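Local coordinates for Lin1909 protein (Listeria innocua, PDB 3FIJ) that binds manganese and is probably a class I glutamine amidotransferase-like hydrolase of gamma-glutamyl compounds, at residues E80-I86 against Q131-Q135; S188-T192 against A202-L208. All blocks are in the same frame, centred on the assembly; numbering follows the deposited sequence.

Following the chain from its N terminus, contact 1 comes first: the loop 80-86, which follows strand 64-67 and precedes helix 91-106, meets 131-135 just beyond the short strand 129-130. It closes a stretch of 44 residues that holds helices 91-106 and 116-124 and strands 111-114 and 129-130. Contact 2 opens only afterwards, pairing 188-192 with 202-208 in a hairpin of neighbouring strands in the large mixed sheet. The two loops are therefore in series, neither nested nor crossed. The centres of contacts 1 and 2 lie about 25 Å apart, and the contacts do not touch. Contact 1 ties peripheral loops beside a second subunit, whereas contact 2 belongs to the sheet and packs on helix 116-124.

Contact 1 of 2, residues E80-I86 against Q131-Q135; sequences EEPSQEI and QDISQ
The side-chain amide of Gln131 reaches into the loop 80-86 and uses both of its ends there. Its OE1 takes a hydrogen bond from the backbone N of Ser83 (2.7 Å), the N-H arriving in the plane of the Gln131 side-chain carbonyl, on a lone pair of OE1; Ser83 OG adds a weak one. NE2 of Gln131 donates almost straight (169° at the hydrogen) to Glu81 O. A less straight bond runs from Gln131 NE2 to Glu80 OE1 (3.1 Å), on the anti side and tilted out of the carboxylate plane. With its chain extended beyond CG (chi2 -172°), the amide lies between these partners, which fix its rotation. The Glu80 chain slides past it in the opposite direction, its other oxygen held in a salt bridge to Lys183.

A second glutamine works at the rim: Gln135 NE2 gives a weak bond to Glu85 OE1 (3.0 Å), amide and carboxylate planes nearly perpendicular. Glu85 bends at chi2 (-74°), and its CG packs on Asp132 CB (3.6 Å). Asp132 OD2 accepts from Ser134 N in an Asx turn and also from Ser134 OG (2.8 Å), using its anti lone pair for the hydroxyl. Deeper in, Ile86 CD1 sits over the amide plane at Gln131 OE1 (3.5 Å), with CB approaching the same oxygen obliquely.

Loop 80-86 makes a type I turn from Ser83 to Ile86 and meets a second subunit, where Glu81 OE2 bonds Thr155 N of that subunit and Ile86 O bonds its Arg146. The whole is a loop-to-loop junction at a subunit interface, a glutamine side chain bridging backbone and side-chain groups of a loop within the peptidase C26 family region.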
loop_
_atom_site.group_PDB
_atom_site.type_symbol
_atom_site.label_atom_id
_atom_site.label_comp_id
_atom_site.label_asym_id
_atom_site.label_seq_id
_atom_site.Cartn_x
_atom_site.Cartn_y
_atom_site.Cartn_z
ATOM N N GLU A 80 6.591 26.896 -26.034
ATOM C CA GLU A 80 7.745 26.345 -25.334
ATOM C C GLU A 80 7.644 24.832 -25.369
ATOM O O GLU A 80 6.541 24.281 -25.333
ATOM C CB GLU A 80 7.776 26.816 -23.863
ATOM C CG GLU A 80 8.209 28.257 -23.646
ATOM C CD GLU A 80 8.324 28.666 -22.161
ATOM O OE1 GLU A 80 8.782 27.852 -21.331
ATOM O OE2 GLU A 80 7.974 29.818 -21.827
ATOM N N GLU A 81 8.781 24.154 -25.468
ATOM C CA GLU A 81 8.752 22.697 -25.436
ATOM C C GLU A 81 8.834 22.338 -23.943
ATOM O O GLU A 81 9.247 23.160 -23.129
ATOM C CB GLU A 81 9.919 22.109 -26.240
ATOM C CG GLU A 81 9.663 22.064 -27.764
ATOM C CD GLU A 81 8.588 21.047 -28.188
ATOM O OE1 GLU A 81 7.571 21.450 -28.791
ATOM O OE2 GLU A 81 8.755 19.837 -27.932
ATOM N N PRO A 82 8.422 21.120 -23.563
ATOM C CA PRO A 82 8.457 20.699 -22.157
ATOM C C PRO A 82 9.806 20.514 -21.465
ATOM O O PRO A 82 10.636 19.706 -21.894
ATOM C CB PRO A 82 7.647 19.408 -22.167
ATOM C CG PRO A 82 7.936 18.846 -23.536
ATOM C CD PRO A 82 7.801 20.078 -24.405
ATOM N N SER A 83 9.999 21.269 -20.383
ATOM C CA SER A 83 11.205 21.206 -19.551
ATOM C C SER A 83 11.176 19.916 -18.744
ATOM O O SER A 83 10.109 19.337 -18.530
ATOM C CB SER A 83 11.234 22.359 -18.540
ATOM O OG SER A 83 11.313 23.604 -19.180
ATOM N N GLN A 84 12.338 19.488 -18.265
ATOM C CA GLN A 84 12.406 18.274 -17.461
ATOM C C GLN A 84 11.565 18.382 -16.189
ATOM O O GLN A 84 11.034 17.382 -15.716
ATOM C CB GLN A 84 13.861 17.952 -17.087
ATOM C CG GLN A 84 14.738 17.622 -18.297
ATOM C CD GLN A 84 16.145 17.176 -17.927
ATOM O OE1 GLN A 84 17.123 17.606 -18.543
ATOM N NE2 GLN A 84 16.252 16.306 -16.930
ATOM N N GLU A 85 11.422 19.587 -15.640
ATOM C CA GLU A 85 10.646 19.726 -14.414
ATOM C C GLU A 85 9.182 20.153 -14.568
ATOM O O GLU A 85 8.540 20.561 -13.596
ATOM C CB GLU A 85 11.376 20.633 -13.408
ATOM C CG GLU A 85 12.038 21.846 -14.004
ATOM C CD GLU A 85 13.304 21.520 -14.775
ATOM O OE1 GLU A 85 13.506 22.145 -15.831
ATOM O OE2 GLU A 85 14.095 20.660 -14.329
ATOM N N ILE A 86 8.647 20.049 -15.781
ATOM C CA ILE A 86 7.248 20.385 -15.996
ATOM C C ILE A 86 6.470 19.164 -15.489
ATOM O O ILE A 86 7.015 18.057 -15.429
ATOM C CB ILE A 86 6.924 20.612 -17.496
ATOM C CG1 ILE A 86 5.552 21.297 -17.635
ATOM C CG2 ILE A 86 6.904 19.273 -18.244
ATOM C CD1 ILE A 86 5.200 21.729 -19.065
ATOM N N GLN A 131 7.704 27.160 -16.044
ATOM C CA GLN A 131 7.322 25.755 -15.962
ATOM C C GLN A 131 7.505 25.116 -14.582
ATOM O O GLN A 131 6.833 24.132 -14.265
ATOM C CB GLN A 131 8.078 24.953 -17.022
ATOM C CG GLN A 131 7.559 25.201 -18.421
ATOM C CD GLN A 131 8.171 24.281 -19.453
ATOM O OE1 GLN A 131 8.442 23.104 -19.180
ATOM N NE2 GLN A 131 8.374 24.804 -20.659
ATOM N N ASP A 132 8.406 25.672 -13.767
ATOM C CA ASP A 132 8.650 25.155 -12.418
ATOM C C ASP A 132 9.247 26.239 -11.525
ATOM O O ASP A 132 9.901 27.169 -12.015
ATOM C CB ASP A 132 9.592 23.943 -12.454
ATOM C CG ASP A 132 9.834 23.340 -11.072
ATOM O OD1 ASP A 132 8.851 22.973 -10.393
ATOM O OD2 ASP A 132 11.009 23.220 -10.662
ATOM N N ILE A 133 9.018 26.109 -10.217
ATOM C CA ILE A 133 9.511 27.063 -9.228
ATOM C C ILE A 133 11.029 27.153 -9.322
ATOM O O ILE A 133 11.611 28.212 -9.103
ATOM C CB ILE A 133 9.103 26.642 -7.776
ATOM C CG1 ILE A 133 7.579 26.466 -7.690
ATOM C CG2 ILE A 133 9.521 27.710 -6.763
ATOM C CD1 ILE A 133 7.054 26.025 -6.293
ATOM N N SER A 134 11.668 26.042 -9.678
ATOM C CA SER A 134 13.125 26.012 -9.795
ATOM C C SER A 134 13.670 26.916 -10.912
ATOM O O SER A 134 14.878 27.187 -10.967
ATOM C CB SER A 134 13.614 24.584 -10.060
ATOM O OG SER A 134 13.525 24.269 -11.439
ATOM N N GLN A 135 12.790 27.384 -11.794
ATOM C CA GLN A 135 13.212 28.214 -12.919
ATOM C C GLN A 135 13.132 29.729 -12.726
ATOM O O GLN A 135 13.605 30.490 -13.581
ATOM C CB GLN A 135 12.421 27.801 -14.161
ATOM C CG GLN A 135 12.755 26.389 -14.655
ATOM C CD GLN A 135 11.683 25.816 -15.570
ATOM O OE1 GLN A 135 10.917 26.555 -16.192
ATOM N NE2 GLN A 135 11.633 24.497 -15.663
#

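Contact 2 of 2, residues S188-T192 against A202-L208; sequences SFKVT and AVEGDNL
Lys190 and Glu204 form the hydrogen-bonded pair of an antiparallel beta hairpin, strands 189-195 and 200-205, which are neighbours in the central mixed sheet of this class I glutamine amidotransferase-like fold. Lys190 N donates to Glu204 O (2.8 Å) and Glu204 N returns a bond to Lys190 O. Thr192 N adds a third bond to Ala202 O. Near the open end of the hairpin the ladder frays: Asp206 N to Ser188 O is long and weak (3.5 Å). Phe189 with Gly205 and Val191 with Val203 are the non-hydrogen-bonded pairs, and CA-H...O contacts, such as that of Phe189 CA with Glu204 O, supplement the ladder.

Apolar contacts gather on the face that carries Phe189 and Val203. CG1 of Val203, anti to its own backbone N (chi1 -180°), comes within 3.5 Å of Phe189 CB, the two side chains crossing at about a right angle. Farther out on the ring, Leu208 CD1 meets Phe189 CE2 at 3.6 Å. Helix 116-124 covers this face through Val121 on Phe189 and Met118 on Val203, and Tyr212 sets its ring nearly perpendicular to that of Phe189.

Polar side chains occupy the face of Lys190 and Glu204. The buried Glu204 carboxylate is held chiefly by backbone nitrogens, Leu164 N on OE1 and Glu163 N on OE2. The Thr192 side chain crosses that of Glu204 at about a right angle: Thr192 OG1 donates to Glu204 OE1 (3.3 Å) from above the carboxylate plane, while Thr192 CG2 rests 3.6 Å from Glu204 CD.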
loop_
_atom_site.group_PDB
_atom_site.type_symbol
_atom_site.label_atom_id
_atom_site.label_comp_id
_atom_site.label_asym_id
_atom_site.label_seq_id
_atom_site.Cartn_x
_atom_site.Cartn_y
_atom_site.Cartn_z
ATOM N N SER A 188 -3.675 43.515 -21.419
ATOM C CA SER A 188 -5.054 43.845 -21.047
ATOM C C SER A 188 -5.387 43.295 -19.658
ATOM O O SER A 188 -6.550 43.048 -19.328
ATOM C CB SER A 188 -6.051 43.304 -22.077
ATOM O OG SER A 188 -5.807 43.869 -23.352
ATOM N N PHE A 189 -4.349 43.100 -18.852
ATOM C CA PHE A 189 -4.503 42.609 -17.496
ATOM C C PHE A 189 -3.534 43.351 -16.592
ATOM O O PHE A 189 -2.532 43.888 -17.046
ATOM C CB PHE A 189 -4.201 41.113 -17.409
ATOM C CG PHE A 189 -5.204 40.246 -18.104
ATOM C CD1 PHE A 189 -5.080 39.958 -19.457
ATOM C CD2 PHE A 189 -6.289 39.725 -17.404
ATOM C CE1 PHE A 189 -6.020 39.164 -20.106
ATOM C CE2 PHE A 189 -7.234 38.932 -18.041
ATOM C CZ PHE A 189 -7.100 38.649 -19.397
ATOM N N LYS A 190 -3.842 43.383 -15.308
ATOM C CA LYS A 190 -2.973 44.027 -14.344
ATOM C C LYS A 190 -2.875 43.092 -13.148
ATOM O O LYS A 190 -3.859 42.454 -12.759
ATOM C CB LYS A 190 -3.538 45.394 -13.931
ATOM C CG LYS A 190 -4.973 45.357 -13.428
ATOM C CD LYS A 190 -5.520 46.756 -13.164
ATOM C CE LYS A 190 -6.948 46.689 -12.610
ATOM N NZ LYS A 190 -7.471 48.010 -12.148
ATOM N N VAL A 191 -1.674 42.982 -12.598
ATOM C CA VAL A 191 -1.442 42.138 -11.437
ATOM C C VAL A 191 -1.951 42.948 -10.246
ATOM O O VAL A 191 -1.658 44.135 -10.146
ATOM C CB VAL A 191 0.078 41.840 -11.261
ATOM C CG1 VAL A 191 0.841 43.143 -11.130
ATOM C CG2 VAL A 191 0.316 41.002 -10.019
ATOM N N THR A 192 -2.721 42.322 -9.358
ATOM C CA THR A 192 -3.241 43.028 -8.190
ATOM C C THR A 192 -2.822 42.408 -6.869
ATOM O O THR A 192 -3.155 42.925 -5.808
ATOM C CB THR A 192 -4.775 43.120 -8.218
ATOM O OG1 THR A 192 -5.340 41.813 -8.386
ATOM C CG2 THR A 192 -5.219 44.024 -9.352
ATOM N N ALA A 202 -2.638 37.340 -8.058
ATOM C CA ALA A 202 -3.949 37.773 -8.526
ATOM C C ALA A 202 -3.854 38.681 -9.752
ATOM O O ALA A 202 -3.021 39.592 -9.822
ATOM C CB ALA A 202 -4.700 38.489 -7.396
ATOM N N VAL A 203 -4.724 38.440 -10.721
ATOM C CA VAL A 203 -4.731 39.233 -11.935
ATOM C C VAL A 203 -6.150 39.692 -12.226
ATOM O O VAL A 203 -7.103 38.938 -12.026
ATOM C CB VAL A 203 -4.235 38.401 -13.137
ATOM C CG1 VAL A 203 -4.238 39.254 -14.414
ATOM C CG2 VAL A 203 -2.849 37.850 -12.845
ATOM N N GLU A 204 -6.293 40.934 -12.677
ATOM C CA GLU A 204 -7.600 41.465 -13.034
ATOM C C GLU A 204 -7.505 42.081 -14.421
ATOM O O GLU A 204 -6.415 42.336 -14.927
ATOM C CB GLU A 204 -8.062 42.493 -12.000
ATOM C CG GLU A 204 -8.221 41.871 -10.614
ATOM C CD GLU A 204 -8.639 42.849 -9.536
ATOM O OE1 GLU A 204 -8.545 42.479 -8.344
ATOM O OE2 GLU A 204 -9.062 43.976 -9.869
ATOM N N GLY A 205 -8.646 42.285 -15.058
ATOM C CA GLY A 205 -8.616 42.871 -16.380
ATOM C C GLY A 205 -8.888 44.358 -16.320
ATOM O O GLY A 205 -9.240 44.901 -15.269
ATOM N N ASP A 206 -8.695 45.023 -17.449
ATOM C CA ASP A 206 -8.970 46.449 -17.559
ATOM C C ASP A 206 -9.392 46.671 -19.000
ATOM O O ASP A 206 -8.642 46.383 -19.931
ATOM C CB ASP A 206 -7.739 47.285 -17.191
ATOM C CG ASP A 206 -6.558 47.001 -18.076
ATOM O OD1 ASP A 206 -6.150 45.822 -18.163
ATOM O OD2 ASP A 206 -6.036 47.959 -18.682
ATOM N N ASN A 207 -10.622 47.148 -19.163
ATOM C CA ASN A 207 -11.215 47.393 -20.473
ATOM C C ASN A 207 -11.664 46.061 -21.086
ATOM O O ASN A 207 -11.950 45.983 -22.284
ATOM C CB ASN A 207 -10.216 48.094 -21.404
ATOM C CG ASN A 207 -10.892 48.778 -22.586
ATOM O OD1 ASN A 207 -11.618 48.150 -23.362
ATOM N ND2 ASN A 207 -10.649 50.076 -22.730
ATOM N N LEU A 208 -11.717 45.009 -20.270
ATOM C CA LEU A 208 -12.158 43.710 -20.768
ATOM C C LEU A 208 -13.677 43.705 -20.884
ATOM O O LEU A 208 -14.372 44.328 -20.085
ATOM C CB LEU A 208 -11.726 42.578 -19.833
ATOM C CG LEU A 208 -10.255 42.170 -19.784
ATOM C CD1 LEU A 208 -10.149 40.841 -19.051
ATOM C CD2 LEU A 208 -9.692 42.036 -21.191
#